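Transcriptional regulator (Streptococcus dysgalactiae, PDB 4YV9) probably regulates transcription in quorum sensing by binding DNA through a helix-turn-helix domain and SHP pheromone peptides through a helical repeat domain. Local coordinates at residues 18-28 / 47-55; 87-96 / 109-120. One frame throughout, in Å; residues are numbered along the deposited sequence.

Interaction 1 of 2, residues 18-28 / 47-55; sequences VSISSLADEHL and RLLNLLDKL
Asp25 and Asn50 meet because their first torsions send the two flat groups at each other from opposite directions: Asp25 CG is wedged between the backbone N and the carbonyl carbon (chi1 57°), while Asn50 CG lies anti to its backbone N (chi1 -174°). Carboxylate and amide are nearly coplanar, and Asn50 ND2 donates to the syn lone pair of Asp25 OD2 at 3.0 Å. The extended chain of Lys54 brings NZ to the same oxygen in a salt bridge; their modelled separation is very short and its exact length doubtful. A water that accepts from Lys54 NZ donates to the carbonyls of Ser22 and Ala24. Asp25 OD1 serves its own loop instead, taking His27 N at 2.7 Å in an Asx turn and also Leu28 N, which fixes the carboxylate's rotation. At the other end, Arg47 grips His27 O side-on, NE at 2.9 Å and NH2 at 3.2 Å, with the oxygen in the guanidinium plane; its NH1 forms a salt bridge with Glu42 of the second subunit. Apolar contacts accompany these polar links: Leu28 CD1 touches Leu51 CD1 at 3.8 Å, Leu23 CD2 lies 3.6 Å from Lys54 CB, and Val18 packs on Leu55 CD2. Leu51 also reaches Leu9 and Ile33, so the contact helps build the hydrophobic core of a small all-helical domain, consistent with the helix-turn-helix fold of DNA-binding regulators.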
loop_
_atom_site.group_PDB
_atom_site.type_symbol
_atom_site.label_atom_id
_atom_site.label_comp_id
_atom_site.label_asym_id
_atom_site.label_seq_id
_atom_site.Cartn_x
_atom_site.Cartn_y
_atom_site.Cartn_z
ATOM N N VAL B 18 -6.261 -13.234 -24.091
ATOM C CA VAL B 18 -6.685 -14.551 -23.588
ATOM C C VAL B 18 -8.052 -14.966 -24.172
ATOM O O VAL B 18 -8.974 -14.155 -24.258
ATOM C CB VAL B 18 -6.719 -14.526 -22.036
ATOM C CG1 VAL B 18 -7.340 -15.786 -21.449
ATOM C CG2 VAL B 18 -5.310 -14.333 -21.499
ATOM N N SER B 19 -8.179 -16.219 -24.615
ATOM C CA SER B 19 -9.439 -16.685 -25.208
ATOM C C SER B 19 -10.465 -17.049 -24.143
ATOM O O SER B 19 -10.113 -17.423 -23.035
ATOM C CB SER B 19 -9.204 -17.913 -26.103
ATOM O OG SER B 19 -8.810 -19.031 -25.315
ATOM N N ILE B 20 -11.738 -16.955 -24.486
ATOM C CA ILE B 20 -12.773 -17.498 -23.610
ATOM C C ILE B 20 -12.581 -19.014 -23.398
ATOM O O ILE B 20 -12.725 -19.532 -22.287
ATOM C CB ILE B 20 -14.158 -17.213 -24.178
ATOM C CG1 ILE B 20 -14.455 -15.706 -24.058
ATOM C CG2 ILE B 20 -15.225 -18.065 -23.482
ATOM C CD1 ILE B 20 -15.702 -15.271 -24.810
ATOM N N SER B 21 -12.241 -19.719 -24.468
ATOM C CA SER B 21 -12.024 -21.158 -24.379
ATOM C C SER B 21 -11.025 -21.554 -23.278
ATOM O O SER B 21 -11.261 -22.501 -22.512
ATOM C CB SER B 21 -11.551 -21.683 -25.737
ATOM O OG SER B 21 -11.326 -23.074 -25.676
ATOM N N SER B 22 -9.931 -20.802 -23.167
ATOM C CA SER B 22 -8.870 -21.127 -22.206
ATOM C C SER B 22 -9.311 -20.895 -20.764
ATOM O O SER B 22 -8.727 -21.442 -19.833
ATOM C CB SER B 22 -7.609 -20.308 -22.499
ATOM O OG SER B 22 -7.784 -18.954 -22.124
ATOM N N LEU B 23 -10.365 -20.097 -20.585
ATOM C CA LEU B 23 -10.904 -19.829 -19.265
ATOM C C LEU B 23 -11.975 -20.819 -18.817
ATOM O O LEU B 23 -12.275 -20.915 -17.622
ATOM C CB LEU B 23 -11.504 -18.426 -19.229
ATOM C CG LEU B 23 -10.454 -17.328 -19.374
ATOM C CD1 LEU B 23 -11.132 -15.967 -19.287
ATOM C CD2 LEU B 23 -9.465 -17.512 -18.281
ATOM N N ALA B 24 -12.601 -21.488 -19.783
ATOM C CA ALA B 24 -13.663 -22.441 -19.491
ATOM C C ALA B 24 -13.136 -23.670 -18.761
ATOM O O ALA B 24 -12.038 -24.137 -19.040
ATOM C CB ALA B 24 -14.381 -22.877 -20.802
ATOM N N ASP B 25 -13.938 -24.200 -17.847
ATOM C CA ASP B 25 -13.633 -25.465 -17.186
ATOM C C ASP B 25 -14.926 -26.098 -16.712
ATOM O O ASP B 25 -16.004 -25.722 -17.174
ATOM C CB ASP B 25 -12.643 -25.273 -16.017
ATOM C CG ASP B 25 -13.132 -24.276 -14.972
ATOM O OD1 ASP B 25 -14.359 -24.035 -14.874
ATOM O OD2 ASP B 25 -12.278 -23.759 -14.214
ATOM N N GLU B 26 -14.826 -27.058 -15.792
ATOM C CA GLU B 26 -15.999 -27.710 -15.222
ATOM C C GLU B 26 -16.933 -26.760 -14.467
ATOM O O GLU B 26 -18.076 -27.109 -14.193
ATOM C CB GLU B 26 -15.565 -28.838 -14.279
ATOM C CG GLU B 26 -14.626 -28.380 -13.172
ATOM C CD GLU B 26 -14.252 -29.499 -12.211
ATOM O OE1 GLU B 26 -15.020 -30.485 -12.099
ATOM O OE2 GLU B 26 -13.183 -29.390 -11.569
ATOM N N HIS B 27 -16.448 -25.575 -14.117
ATOM C CA HIS B 27 -17.244 -24.640 -13.322
ATOM C C HIS B 27 -18.036 -23.665 -14.199
ATOM O O HIS B 27 -19.153 -23.291 -13.861
ATOM C CB HIS B 27 -16.341 -23.859 -12.351
ATOM C CG HIS B 27 -15.417 -24.729 -11.555
ATOM N ND1 HIS B 27 -15.855 -25.535 -10.526
ATOM C CD2 HIS B 27 -14.079 -24.932 -11.648
ATOM C CE1 HIS B 27 -14.830 -26.196 -10.019
ATOM N NE2 HIS B 27 -13.740 -25.847 -10.680
ATOM N N LEU B 28 -17.450 -23.255 -15.317
ATOM C CA LEU B 28 -18.110 -22.331 -16.236
ATOM C C LEU B 28 -17.810 -22.699 -17.677
ATOM O O LEU B 28 -16.657 -22.851 -18.038
ATOM C CB LEU B 28 -17.664 -20.883 -15.987
ATOM C CG LEU B 28 -18.372 -20.032 -14.938
ATOM C CD1 LEU B 28 -17.812 -18.595 -14.953
ATOM C CD2 LEU B 28 -19.882 -20.022 -15.127
ATOM N N ARG B 47 -17.326 -17.971 -9.005
ATOM C CA ARG B 47 -16.948 -18.363 -10.354
ATOM C C ARG B 47 -16.199 -17.231 -11.056
ATOM O O ARG B 47 -15.271 -17.480 -11.837
ATOM C CB ARG B 47 -18.187 -18.816 -11.131
ATOM C CG ARG B 47 -18.619 -20.201 -10.683
ATOM C CD ARG B 47 -20.024 -20.588 -11.118
ATOM N NE ARG B 47 -20.077 -22.002 -11.481
ATOM C CZ ARG B 47 -20.446 -22.983 -10.664
ATOM N NH1 ARG B 47 -20.820 -22.717 -9.421
ATOM N NH2 ARG B 47 -20.449 -24.235 -11.097
ATOM N N LEU B 48 -16.566 -15.987 -10.748
ATOM C CA LEU B 48 -15.821 -14.849 -11.269
ATOM C C LEU B 48 -14.390 -14.856 -10.742
ATOM O O LEU B 48 -13.440 -14.632 -11.501
ATOM C CB LEU B 48 -16.500 -13.526 -10.901
ATOM C CG LEU B 48 -15.753 -12.263 -11.346
ATOM C CD1 LEU B 48 -15.450 -12.288 -12.836
ATOM C CD2 LEU B 48 -16.571 -11.031 -10.997
ATOM N N LEU B 49 -14.235 -15.124 -9.449
ATOM C CA LEU B 49 -12.893 -15.176 -8.847
ATOM C C LEU B 49 -11.995 -16.217 -9.493
ATOM O O LEU B 49 -10.794 -15.995 -9.628
ATOM C CB LEU B 49 -12.977 -15.452 -7.351
ATOM C CG LEU B 49 -12.844 -14.221 -6.450
ATOM C CD1 LEU B 49 -13.912 -13.197 -6.757
ATOM C CD2 LEU B 49 -12.916 -14.624 -4.999
ATOM N N ASN B 50 -12.583 -17.353 -9.858
ATOM C CA ASN B 50 -11.880 -18.416 -10.581
ATOM C C ASN B 50 -11.358 -17.917 -11.930
ATOM O O ASN B 50 -10.212 -18.178 -12.298
ATOM C CB ASN B 50 -12.826 -19.616 -10.778
ATOM C CG ASN B 50 -12.137 -20.845 -11.401
ATOM O OD1 ASN B 50 -11.011 -21.188 -11.059
ATOM N ND2 ASN B 50 -12.840 -21.514 -12.313
ATOM N N LEU B 51 -12.211 -17.203 -12.665
ATOM C CA LEU B 51 -11.823 -16.597 -13.941
ATOM C C LEU B 51 -10.689 -15.607 -13.766
ATOM O O LEU B 51 -9.708 -15.614 -14.518
ATOM C CB LEU B 51 -13.010 -15.875 -14.588
ATOM C CG LEU B 51 -14.220 -16.688 -15.002
ATOM C CD1 LEU B 51 -15.365 -15.757 -15.463
ATOM C CD2 LEU B 51 -13.826 -17.653 -16.110
ATOM N N LEU B 52 -10.847 -14.725 -12.788
ATOM C CA LEU B 52 -9.840 -13.721 -12.485
ATOM C C LEU B 52 -8.488 -14.336 -12.116
ATOM O O LEU B 52 -7.434 -13.866 -12.546
ATOM C CB LEU B 52 -10.326 -12.843 -11.340
ATOM C CG LEU B 52 -11.504 -11.945 -11.720
ATOM C CD1 LEU B 52 -11.858 -11.018 -10.561
ATOM C CD2 LEU B 52 -11.136 -11.152 -12.964
ATOM N N ASP B 53 -8.531 -15.368 -11.287
ATOM C CA ASP B 53 -7.315 -16.062 -10.893
ATOM C C ASP B 53 -6.582 -16.620 -12.128
ATOM O O ASP B 53 -5.353 -16.549 -12.211
ATOM C CB ASP B 53 -7.648 -17.171 -9.892
ATOM C CG ASP B 53 -6.428 -17.963 -9.469
ATOM O OD1 ASP B 53 -5.391 -17.356 -9.167
ATOM O OD2 ASP B 53 -6.506 -19.215 -9.445
ATOM N N LYS B 54 -7.330 -17.161 -13.078
ATOM C CA LYS B 54 -6.744 -17.634 -14.337
ATOM C C LYS B 54 -6.076 -16.496 -15.114
ATOM O O LYS B 54 -5.060 -16.707 -15.786
ATOM C CB LYS B 54 -7.809 -18.322 -15.195
ATOM C CG LYS B 54 -8.251 -19.670 -14.569
ATOM C CD LYS B 54 -9.366 -20.353 -15.337
ATOM C CE LYS B 54 -9.264 -21.869 -15.016
ATOM N NZ LYS B 54 -10.489 -22.625 -15.261
ATOM N N LEU B 55 -6.641 -15.296 -14.996
ATOM C CA LEU B 55 -6.051 -14.101 -15.592
ATOM C C LEU B 55 -5.022 -13.407 -14.695
ATOM O O LEU B 55 -4.509 -12.347 -15.059
ATOM C CB LEU B 55 -7.157 -13.098 -15.948
ATOM C CG LEU B 55 -8.201 -13.580 -16.964
ATOM C CD1 LEU B 55 -9.412 -12.618 -16.970
ATOM C CD2 LEU B 55 -7.591 -13.664 -18.351
HETATM O O HOH W 1 -9.483 -23.095 -17.809
#

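Interaction 2 of 2, residues 87-96 / 109-120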
loop_
_atom_site.group_PDB
_atom_site.type_symbol
_atom_site.label_atom_id
_atom_site.label_comp_id
_atom_site.label_asym_id
_atom_site.label_seq_id
_atom_site.Cartn_x
_atom_site.Cartn_y
_atom_site.Cartn_z
ATOM N N LYS B 87 -11.239 24.550 4.501
ATOM C CA LYS B 87 -11.711 25.165 5.748
ATOM C C LYS B 87 -13.208 25.485 5.740
ATOM O O LYS B 87 -13.661 26.360 6.481
ATOM C CB LYS B 87 -10.924 26.451 6.053
ATOM C CG LYS B 87 -9.427 26.254 6.195
ATOM C CD LYS B 87 -9.119 25.177 7.215
ATOM C CE LYS B 87 -7.643 24.856 7.245
ATOM N NZ LYS B 87 -7.199 24.036 6.088
ATOM N N ASN B 88 -13.979 24.778 4.917
ATOM C CA ASN B 88 -15.404 25.074 4.816
ATOM C C ASN B 88 -16.171 24.482 5.985
ATOM O O ASN B 88 -16.510 23.296 5.988
ATOM C CB ASN B 88 -15.971 24.569 3.492
ATOM C CG ASN B 88 -17.352 25.122 3.195
ATOM O OD1 ASN B 88 -18.268 25.022 4.008
ATOM N ND2 ASN B 88 -17.499 25.735 2.028
ATOM N N VAL B 89 -16.428 25.313 6.987
ATOM C CA VAL B 89 -17.176 24.877 8.155
ATOM C C VAL B 89 -18.611 24.627 7.750
ATOM O O VAL B 89 -19.263 23.707 8.244
ATOM C CB VAL B 89 -17.125 25.924 9.291
ATOM C CG1 VAL B 89 -18.256 25.715 10.294
ATOM C CG2 VAL B 89 -15.779 25.880 9.976
ATOM N N ALA B 90 -19.081 25.443 6.815
ATOM C CA ALA B 90 -20.488 25.467 6.450
ATOM C C ALA B 90 -21.014 24.107 5.988
ATOM O O ALA B 90 -22.024 23.627 6.496
ATOM C CB ALA B 90 -20.727 26.515 5.375
ATOM N N LYS B 91 -20.361 23.474 5.030
ATOM C CA LYS B 91 -20.979 22.273 4.483
ATOM C C LYS B 91 -20.532 21.019 5.232
ATOM O O LYS B 91 -21.136 19.959 5.078
ATOM C CB LYS B 91 -20.712 22.177 2.985
ATOM C CG LYS B 91 -19.259 22.265 2.634
ATOM C CD LYS B 91 -19.034 22.103 1.144
ATOM C CE LYS B 91 -19.546 23.263 0.326
ATOM N NZ LYS B 91 -19.253 23.009 -1.111
ATOM N N LEU B 92 -19.506 21.143 6.073
ATOM C CA LEU B 92 -19.198 20.082 7.035
ATOM C C LEU B 92 -20.324 20.026 8.051
ATOM O O LEU B 92 -20.649 18.973 8.587
ATOM C CB LEU B 92 -17.862 20.318 7.740
ATOM C CG LEU B 92 -16.601 19.870 7.004
ATOM C CD1 LEU B 92 -15.401 20.564 7.602
ATOM C CD2 LEU B 92 -16.421 18.342 7.066
ATOM N N LEU B 93 -20.924 21.183 8.301
ATOM C CA LEU B 93 -22.041 21.289 9.229
ATOM C C LEU B 93 -23.284 20.511 8.798
ATOM O O LEU B 93 -23.919 19.862 9.620
ATOM C CB LEU B 93 -22.397 22.762 9.447
ATOM C CG LEU B 93 -21.471 23.442 10.454
ATOM C CD1 LEU B 93 -21.791 24.937 10.646
ATOM C CD2 LEU B 93 -21.550 22.691 11.764
ATOM N N LYS B 94 -23.653 20.568 7.524
ATOM C CA LYS B 94 -24.799 19.771 7.097
ATOM C C LYS B 94 -24.398 18.414 6.538
ATOM O O LYS B 94 -25.243 17.527 6.374
ATOM C CB LYS B 94 -25.651 20.543 6.105
ATOM C CG LYS B 94 -26.787 21.279 6.824
ATOM C CD LYS B 94 -26.442 22.719 7.092
ATOM C CE LYS B 94 -27.688 23.578 6.932
ATOM N NZ LYS B 94 -27.396 25.018 7.085
ATOM N N LEU B 95 -23.103 18.236 6.294
ATOM C CA LEU B 95 -22.579 16.888 6.089
ATOM C C LEU B 95 -22.875 16.116 7.364
ATOM O O LEU B 95 -23.271 14.956 7.336
ATOM C CB LEU B 95 -21.080 16.899 5.791
ATOM C CG LEU B 95 -20.422 15.532 5.559
ATOM C CD1 LEU B 95 -21.036 14.865 4.345
ATOM C CD2 LEU B 95 -18.921 15.662 5.385
ATOM N N LEU B 96 -22.692 16.803 8.485
ATOM C CA LEU B 96 -22.988 16.277 9.806
ATOM C C LEU B 96 -24.488 16.014 10.024
ATOM O O LEU B 96 -24.853 15.064 10.713
ATOM C CB LEU B 96 -22.451 17.249 10.867
ATOM C CG LEU B 96 -22.617 16.864 12.329
ATOM C CD1 LEU B 96 -21.941 15.525 12.615
ATOM C CD2 LEU B 96 -22.060 17.962 13.229
ATOM N N ILE B 109 -17.273 12.894 12.341
ATOM C CA ILE B 109 -17.428 14.176 11.639
ATOM C C ILE B 109 -17.313 15.346 12.619
ATOM O O ILE B 109 -16.689 16.367 12.317
ATOM C CB ILE B 109 -18.767 14.258 10.899
ATOM C CG1 ILE B 109 -18.816 13.208 9.792
ATOM C CG2 ILE B 109 -18.953 15.639 10.257
ATOM C CD1 ILE B 109 -20.184 13.044 9.168
ATOM N N LYS B 110 -17.899 15.178 13.801
ATOM C CA LYS B 110 -17.804 16.184 14.860
ATOM C C LYS B 110 -16.361 16.361 15.320
ATOM O O LYS B 110 -15.914 17.482 15.565
ATOM C CB LYS B 110 -18.688 15.809 16.053
ATOM C CG LYS B 110 -20.183 15.753 15.737
ATOM C CD LYS B 110 -21.010 15.524 17.002
ATOM C CE LYS B 110 -22.463 15.237 16.670
ATOM N NZ LYS B 110 -23.282 15.094 17.913
ATOM N N ALA B 111 -15.637 15.252 15.445
ATOM C CA ALA B 111 -14.234 15.297 15.863
ATOM C C ALA B 111 -13.406 16.088 14.862
ATOM O O ALA B 111 -12.580 16.916 15.237
ATOM C CB ALA B 111 -13.667 13.884 16.014
ATOM N N ILE B 112 -13.628 15.820 13.582
ATOM C CA ILE B 112 -12.870 16.487 12.528
ATOM C C ILE B 112 -13.255 17.946 12.454
ATOM O O ILE B 112 -12.396 18.827 12.375
ATOM C CB ILE B 112 -13.106 15.829 11.151
ATOM C CG1 ILE B 112 -12.456 14.457 11.111
ATOM C CG2 ILE B 112 -12.560 16.710 10.030
ATOM C CD1 ILE B 112 -13.074 13.537 10.082
ATOM N N LEU B 113 -14.558 18.192 12.481
ATOM C CA LEU B 113 -15.094 19.547 12.411
ATOM C C LEU B 113 -14.615 20.427 13.562
ATOM O O LEU B 113 -14.489 21.643 13.401
ATOM C CB LEU B 113 -16.624 19.506 12.386
ATOM C CG LEU B 113 -17.389 20.823 12.515
ATOM C CD1 LEU B 113 -17.019 21.756 11.391
ATOM C CD2 LEU B 113 -18.876 20.553 12.524
ATOM N N SER B 114 -14.355 19.823 14.721
ATOM C CA SER B 114 -13.879 20.577 15.884
ATOM C C SER B 114 -12.501 21.191 15.645
ATOM O O SER B 114 -12.112 22.136 16.334
ATOM C CB SER B 114 -13.819 19.690 17.128
ATOM O OG SER B 114 -12.798 18.720 16.991
ATOM N N SER B 115 -11.762 20.646 14.678
ATOM C CA SER B 115 -10.423 21.148 14.365
ATOM C C SER B 115 -10.439 22.424 13.536
ATOM O O SER B 115 -9.391 23.017 13.303
ATOM C CB SER B 115 -9.599 20.083 13.634
ATOM O OG SER B 115 -8.826 19.316 14.544
ATOM N N ILE B 116 -11.618 22.843 13.087
ATOM C CA ILE B 116 -11.744 24.101 12.361
ATOM C C ILE B 116 -12.896 24.947 12.906
ATOM O O ILE B 116 -13.090 26.099 12.503
ATOM C CB ILE B 116 -11.965 23.871 10.857
ATOM C CG1 ILE B 116 -13.349 23.284 10.609
ATOM C CG2 ILE B 116 -10.884 22.959 10.273
ATOM C CD1 ILE B 116 -13.626 23.064 9.156
ATOM N N GLU B 117 -13.668 24.363 13.815
ATOM C CA GLU B 117 -14.757 25.077 14.479
ATOM C C GLU B 117 -15.029 24.407 15.823
ATOM O O GLU B 117 -15.897 23.539 15.926
ATOM C CB GLU B 117 -16.014 25.093 13.601
ATOM C CG GLU B 117 -17.203 25.830 14.180
ATOM C CD GLU B 117 -16.986 27.330 14.238
ATOM O OE1 GLU B 117 -16.100 27.845 13.515
ATOM O OE2 GLU B 117 -17.713 27.991 15.008
ATOM N N PRO B 118 -14.293 24.824 16.864
ATOM C CA PRO B 118 -14.261 24.130 18.156
ATOM C C PRO B 118 -15.613 24.112 18.885
ATOM O O PRO B 118 -15.779 23.318 19.803
ATOM C CB PRO B 118 -13.221 24.932 18.948
ATOM C CG PRO B 118 -13.326 26.309 18.390
ATOM C CD PRO B 118 -13.609 26.132 16.923
ATOM N N THR B 119 -16.551 24.969 18.489
ATOM C CA THR B 119 -17.895 24.974 19.073
ATOM C C THR B 119 -18.594 23.589 18.967
ATOM O O THR B 119 -19.391 23.207 19.829
ATOM C CB THR B 119 -18.753 26.073 18.408
ATOM O OG1 THR B 119 -18.689 27.272 19.200
ATOM C CG2 THR B 119 -20.190 25.648 18.266
ATOM N N VAL B 120 -18.275 22.834 17.924
ATOM C CA VAL B 120 -18.794 21.474 17.797
ATOM C C VAL B 120 -17.768 20.440 18.282
ATOM O O VAL B 120 -16.670 20.375 17.761
ATOM C CB VAL B 120 -19.176 21.137 16.338
ATOM C CG1 VAL B 120 -19.664 19.693 16.246
ATOM C CG2 VAL B 120 -20.230 22.098 15.813
#
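Two neighbouring helices of the C-terminal helical repeat domain, of the TPR clan, 89-98 and 103-113, form an antiparallel hairpin here, and Leu113 enters the first of them as a knob into the hole made by Val89, Leu92, Leu93 and Leu96. The short segments 89-96 and 109-113 run at 166° with axes 10.1 Å apart, and no hydrogen bond joins 87-96 to 109-120; the interface is apolar. Leu113 divides its two methyls within the hole: CD1 lies 4.0 Å from Leu92 CB, whereas CD2 meets Leu93 CD2 at 3.5 Å, the two side chains crossing at about a right angle. With CG anti to the backbone N (chi1 -178°), Leu96 carries CD1 over to Ile109 CG2 at 3.8 Å and Lys110 CG at 3.6 Å. Only the aliphatic part of Lys110 is used there, its NZ going on to a salt bridge with Glu126. Asn88 caps the start of helix 89-98, its OD1 accepting from Lys91 N at 2.8 Å. Ile112 and Ser115 also pack against a modified side chain of the bound peptide, so this hairpin borders the ligand site. On the other helix, Leu92 touches Tyr83, and Leu95 touches Arg79 and Val80, of helix 72-85. Farther along 109-120, Glu117 lays its CB against Val89 CG2, and Ile116 slides past Val89 in the opposite direction. The tightest spot is where the Ile116 CD1 methyl presses on Leu92 CD1 at 3.4 Å.

Interaction 1 closes before interaction 2 opens along the chain, and the two lie on opposite sides of the chain's centre, their own centres 49 Å apart and their nearest atoms about 30 Å apart. They share no helix: 18-28 / 47-55 joins helix 20-23 and the loop after it to helix 45-54 in the helix-turn-helix region, 87-96 / 109-120 pairs helices 89-98 and 103-113 in the C-terminal repeat region, and helices 59-66 and 72-85 come between them in sequence. The first adjoins the second subunit, the second the bound peptide. This separation is consistent with a receptor that probably reads DNA with one domain and peptide with another.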